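Aldose-aldose oxidoreductase (Caulobacter crescentus, PDB 5A04) probably oxidises one aldose sugar and reduces another, using a tightly held NADP(H) cofactor that shuttles hydride between the two half-reactions. Local coordinates at residues V154-I165 with A242-S253. Residues are numbered along the deposited sequence; the frame is centred on the assembly and turned at random.
Sequences VRTVVTDHGFTI and AYSVNCNRYRVS
R249 sets its CG between its own backbone N and carbonyl carbon (chi1 63°) and then runs extended to NE, while D160 turns its carboxylate beside its backbone N (chi1 -54°); the two side chains therefore lie alongside each other, pointing the same way. Both bonds of the resulting salt bridge end on D160 OD2, which receives R249 NE at 2.8 Å and R249 NH2 at 2.9 Å. OD2 lies in the guanidinium plane, but NE meets it from above the carboxylate plane. With an alanine at R249, the buried D160 carboxylate is likely to lose this counter-charge and be freer to turn.

The pair belongs to antiparallel strands 156-162 and 247-253. N248 and R249 both face D160, a classic beta bulge, and R249 O accepts from D160 N and, on the opposite face of its plane, from T159 OG1 at 2.9 Å. A second classic bulge sets R155 and T156 against S253. T156 and S253 form a hydrogen-bonded pair with side chains on the same face, where small hydroxyl residues can share one water (T156 OG1 2.8 Å, S253 OG 2.7 Å), which donates to R251 O.

Beyond G162, whose lack of a side chain suits a spot where a CB would run into A242 O, two aromatic rings and an isoleucine meet. Y243 directs its edge at the face of F163, ring planes 76° apart, and I165 CD1 sits over a face of Y243, 3.8 Å from the ring centroid. F163 also touches the bound glucose, so this end helps line the sugar pocket.

Within the large mixed sheet of the C-terminal domain, strand 236-242 flanks 156-162 and strand 257-261 flanks 247-253. Helix 182-198 packs against T159, Y250, F163 and Y243, whereas V158 of the second subunit packs on D160 and R249, placing the salt bridge at the dimer interface.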
loop_
_atom_site.group_PDB
_atom_site.type_symbol
_atom_site.label_atom_id
_atom_site.label_comp_id
_atom_site.label_asym_id
_atom_site.label_seq_id
_atom_site.Cartn_x
_atom_site.Cartn_y
_atom_site.Cartn_z
ATOM N N VAL A 154 -15.890 3.183 3.730
ATOM C CA VAL A 154 -14.522 2.781 3.422
ATOM C C VAL A 154 -14.108 3.318 2.052
ATOM O O VAL A 154 -14.799 3.089 1.067
ATOM C CB VAL A 154 -14.350 1.263 3.419
ATOM C CG1 VAL A 154 -12.940 0.901 2.934
ATOM C CG2 VAL A 154 -14.611 0.706 4.816
ATOM N N ARG A 155 -12.981 4.019 1.996
ATOM C CA ARG A 155 -12.466 4.511 0.724
ATOM C C ARG A 155 -11.235 3.715 0.284
ATOM O O ARG A 155 -11.116 3.340 -0.883
ATOM C CB ARG A 155 -12.128 6.004 0.815
ATOM C CG ARG A 155 -13.300 6.901 1.228
ATOM C CD ARG A 155 -14.387 6.953 0.148
ATOM N NE ARG A 155 -13.886 7.571 -1.081
ATOM C CZ ARG A 155 -14.093 7.086 -2.299
ATOM N NH1 ARG A 155 -14.787 5.966 -2.448
ATOM N NH2 ARG A 155 -13.598 7.715 -3.365
ATOM N N THR A 156 -10.311 3.455 1.209
ATOM C CA THR A 156 -9.113 2.691 0.858
ATOM C C THR A 156 -8.777 1.608 1.880
ATOM O O THR A 156 -8.978 1.777 3.085
ATOM C CB THR A 156 -7.856 3.596 0.703
ATOM O OG1 THR A 156 -7.554 4.231 1.956
ATOM C CG2 THR A 156 -8.067 4.673 -0.359
ATOM N N VAL A 157 -8.281 0.487 1.375
ATOM C CA VAL A 157 -7.645 -0.532 2.191
ATOM C C VAL A 157 -6.265 -0.738 1.608
ATOM O O VAL A 157 -6.138 -1.062 0.420
ATOM C CB VAL A 157 -8.393 -1.872 2.186
ATOM C CG1 VAL A 157 -7.626 -2.890 3.027
ATOM C CG2 VAL A 157 -9.803 -1.701 2.729
ATOM N N VAL A 158 -5.228 -0.529 2.410
ATOM C CA VAL A 158 -3.874 -0.776 1.938
ATOM C C VAL A 158 -3.284 -1.871 2.813
ATOM O O VAL A 158 -3.113 -1.678 4.021
ATOM C CB VAL A 158 -2.995 0.504 1.983
ATOM C CG1 VAL A 158 -1.540 0.187 1.643
ATOM C CG2 VAL A 158 -3.545 1.569 1.018
ATOM N N THR A 159 -3.001 -3.023 2.213
ATOM C CA THR A 159 -2.606 -4.183 3.003
ATOM C C THR A 159 -1.486 -4.958 2.316
ATOM O O THR A 159 -1.524 -5.220 1.102
ATOM C CB THR A 159 -3.838 -5.104 3.303
ATOM O OG1 THR A 159 -3.418 -6.269 4.024
ATOM C CG2 THR A 159 -4.564 -5.547 2.006
ATOM N N ASP A 160 -0.464 -5.284 3.106
ATOM C CA ASP A 160 0.747 -5.932 2.622
ATOM C C ASP A 160 0.988 -7.209 3.412
ATOM O O ASP A 160 1.022 -7.170 4.642
ATOM C CB ASP A 160 1.971 -5.022 2.792
ATOM C CG ASP A 160 1.791 -3.656 2.172
ATOM O OD1 ASP A 160 1.051 -3.532 1.172
ATOM O OD2 ASP A 160 2.411 -2.696 2.691
ATOM N N HIS A 161 1.153 -8.328 2.716
ATOM C CA HIS A 161 1.517 -9.582 3.365
ATOM C C HIS A 161 2.616 -10.283 2.588
ATOM O O HIS A 161 2.505 -10.497 1.376
ATOM C CB HIS A 161 0.306 -10.516 3.508
ATOM C CG HIS A 161 -0.630 -10.125 4.611
ATOM N ND1 HIS A 161 -1.627 -9.185 4.444
ATOM C CD2 HIS A 161 -0.712 -10.535 5.897
ATOM C CE1 HIS A 161 -2.283 -9.039 5.579
ATOM N NE2 HIS A 161 -1.753 -9.850 6.475
ATOM N N GLY A 162 3.671 -10.673 3.296
ATOM C CA GLY A 162 4.771 -11.361 2.661
ATOM C C GLY A 162 5.766 -11.830 3.695
ATOM O O GLY A 162 5.781 -11.330 4.830
ATOM N N PHE A 163 6.576 -12.808 3.330
ATOM C CA PHE A 163 7.730 -13.157 4.150
ATOM C C PHE A 163 8.840 -13.630 3.230
ATOM O O PHE A 163 8.602 -13.983 2.080
ATOM C CB PHE A 163 7.392 -14.208 5.219
ATOM C CG PHE A 163 7.088 -15.586 4.679
ATOM C CD1 PHE A 163 5.816 -15.908 4.227
ATOM C CD2 PHE A 163 8.069 -16.573 4.679
ATOM C CE1 PHE A 163 5.538 -17.186 3.756
ATOM C CE2 PHE A 163 7.799 -17.853 4.202
ATOM C CZ PHE A 163 6.533 -18.154 3.745
ATOM N N THR A 164 10.064 -13.596 3.730
ATOM C CA THR A 164 11.202 -14.004 2.930
ATOM C C THR A 164 11.336 -15.507 3.005
ATOM O O THR A 164 11.918 -16.036 3.946
ATOM C CB THR A 164 12.490 -13.324 3.423
ATOM O OG1 THR A 164 12.560 -13.440 4.850
ATOM C CG2 THR A 164 12.461 -11.858 3.073
ATOM N N ILE A 165 10.778 -16.203 2.019
ATOM C CA ILE A 165 10.751 -17.658 2.063
ATOM C C ILE A 165 12.165 -18.217 1.839
ATOM O O ILE A 165 12.995 -17.583 1.190
ATOM C CB ILE A 165 9.742 -18.215 1.023
ATOM C CG1 ILE A 165 9.389 -19.677 1.339
ATOM C CG2 ILE A 165 10.242 -17.999 -0.403
ATOM C CD1 ILE A 165 8.159 -20.175 0.573
ATOM N N ALA A 242 3.985 -11.171 -1.344
ATOM C CA ALA A 242 5.407 -11.311 -1.657
ATOM C C ALA A 242 6.075 -12.481 -0.932
ATOM O O ALA A 242 5.700 -12.839 0.182
ATOM C CB ALA A 242 6.145 -10.003 -1.321
ATOM N N TYR A 243 7.082 -13.051 -1.582
ATOM C CA TYR A 243 7.910 -14.092 -0.989
ATOM C C TYR A 243 9.355 -13.603 -0.799
ATOM O O TYR A 243 10.239 -14.394 -0.467
ATOM C CB TYR A 243 7.899 -15.346 -1.871
ATOM C CG TYR A 243 6.924 -16.451 -1.479
ATOM C CD1 TYR A 243 6.358 -16.515 -0.212
ATOM C CD2 TYR A 243 6.600 -17.456 -2.389
ATOM C CE1 TYR A 243 5.495 -17.552 0.137
ATOM C CE2 TYR A 243 5.746 -18.492 -2.051
ATOM C CZ TYR A 243 5.192 -18.541 -0.794
ATOM O OH TYR A 243 4.352 -19.586 -0.481
ATOM N N SER A 244 9.606 -12.321 -1.047
ATOM C CA SER A 244 10.971 -11.787 -0.955
ATOM C C SER A 244 11.090 -10.572 -0.027
ATOM O O SER A 244 12.162 -9.978 0.075
ATOM C CB SER A 244 11.511 -11.431 -2.353
ATOM O OG SER A 244 10.697 -10.467 -3.016
ATOM N N VAL A 245 10.005 -10.202 0.645
ATOM C CA VAL A 245 10.068 -9.184 1.704
ATOM C C VAL A 245 9.197 -9.604 2.872
ATOM O O VAL A 245 8.310 -10.437 2.718
ATOM C CB VAL A 245 9.606 -7.780 1.233
ATOM C CG1 VAL A 245 10.479 -7.255 0.112
ATOM C CG2 VAL A 245 8.138 -7.796 0.816
ATOM N N ASN A 246 9.438 -9.016 4.039
ATOM C CA ASN A 246 8.573 -9.258 5.189
ATOM C C ASN A 246 7.613 -8.099 5.440
ATOM O O ASN A 246 8.028 -6.951 5.603
ATOM C CB ASN A 246 9.409 -9.510 6.446
ATOM C CG ASN A 246 10.245 -10.764 6.334
ATOM O OD1 ASN A 246 9.710 -11.873 6.250
ATOM N ND2 ASN A 246 11.563 -10.597 6.329
ATOM N N CYS A 247 6.323 -8.409 5.472
ATOM C CA CYS A 247 5.313 -7.421 5.782
ATOM C C CYS A 247 4.059 -8.115 6.249
ATOM O O CYS A 247 3.757 -9.228 5.828
ATOM C CB CYS A 247 4.993 -6.545 4.569
ATOM S SG CYS A 247 4.721 -7.470 3.016
ATOM N N ASN A 248 3.318 -7.440 7.106
ATOM C CA ASN A 248 2.091 -8.017 7.618
ATOM C C ASN A 248 1.285 -6.917 8.236
ATOM O O ASN A 248 1.473 -6.587 9.405
ATOM C CB ASN A 248 2.376 -9.117 8.649
ATOM C CG ASN A 248 1.120 -9.905 9.010
ATOM O OD1 ASN A 248 0.098 -9.331 9.359
ATOM N ND2 ASN A 248 1.183 -11.222 8.873
ATOM N N ARG A 249 0.379 -6.336 7.464
ATOM C CA ARG A 249 -0.285 -5.139 7.953
ATOM C C ARG A 249 -1.481 -4.773 7.117
ATOM O O ARG A 249 -1.596 -5.179 5.959
ATOM C CB ARG A 249 0.704 -3.964 7.958
ATOM C CG ARG A 249 1.211 -3.585 6.556
ATOM C CD ARG A 249 2.269 -2.484 6.636
ATOM N NE ARG A 249 2.518 -1.886 5.323
ATOM C CZ ARG A 249 2.813 -0.604 5.128
ATOM N NH1 ARG A 249 2.919 0.227 6.161
ATOM N NH2 ARG A 249 3.010 -0.153 3.892
ATOM N N TYR A 250 -2.377 -3.996 7.707
ATOM C CA TYR A 250 -3.331 -3.268 6.890
ATOM C C TYR A 250 -3.744 -1.964 7.528
ATOM O O TYR A 250 -3.672 -1.810 8.752
ATOM C CB TYR A 250 -4.568 -4.125 6.567
ATOM C CG TYR A 250 -5.447 -4.643 7.693
ATOM C CD1 TYR A 250 -6.249 -3.788 8.455
ATOM C CD2 TYR A 250 -5.544 -6.011 7.929
ATOM C CE1 TYR A 250 -7.093 -4.292 9.446
ATOM C CE2 TYR A 250 -6.381 -6.518 8.909
ATOM C CZ TYR A 250 -7.157 -5.657 9.655
ATOM O OH TYR A 250 -8.004 -6.193 10.612
ATOM N N ARG A 251 -4.127 -1.008 6.675
ATOM C CA ARG A 251 -4.787 0.212 7.118
ATOM C C ARG A 251 -6.063 0.379 6.307
ATOM O O ARG A 251 -6.031 0.276 5.075
ATOM C CB ARG A 251 -3.897 1.449 6.947
ATOM C CG ARG A 251 -4.625 2.715 7.409
ATOM C CD ARG A 251 -3.859 3.987 7.123
ATOM N NE ARG A 251 -2.611 4.059 7.873
ATOM C CZ ARG A 251 -1.826 5.130 7.899
ATOM N NH1 ARG A 251 -2.153 6.220 7.207
ATOM N NH2 ARG A 251 -0.708 5.111 8.610
ATOM N N VAL A 252 -7.181 0.605 6.988
ATOM C CA VAL A 252 -8.433 0.912 6.311
ATOM C C VAL A 252 -8.782 2.368 6.641
ATOM O O VAL A 252 -8.683 2.792 7.796
ATOM C CB VAL A 252 -9.572 -0.081 6.709
ATOM C CG1 VAL A 252 -9.679 -0.248 8.229
ATOM C CG2 VAL A 252 -10.923 0.327 6.084
ATOM N N SER A 253 -9.127 3.141 5.610
ATOM C CA SER A 253 -9.361 4.580 5.764
ATOM C C SER A 253 -10.666 5.029 5.119
ATOM O O SER A 253 -11.057 4.531 4.056
ATOM C CB SER A 253 -8.218 5.398 5.147
ATOM O OG SER A 253 -6.938 4.922 5.514
HETATM O O HOH W 1 -5.972 2.980 3.894
HETATM O O HOH W 2 10.524 -14.212 7.551
HETATM O O HOH W 3 14.232 -12.250 6.876
#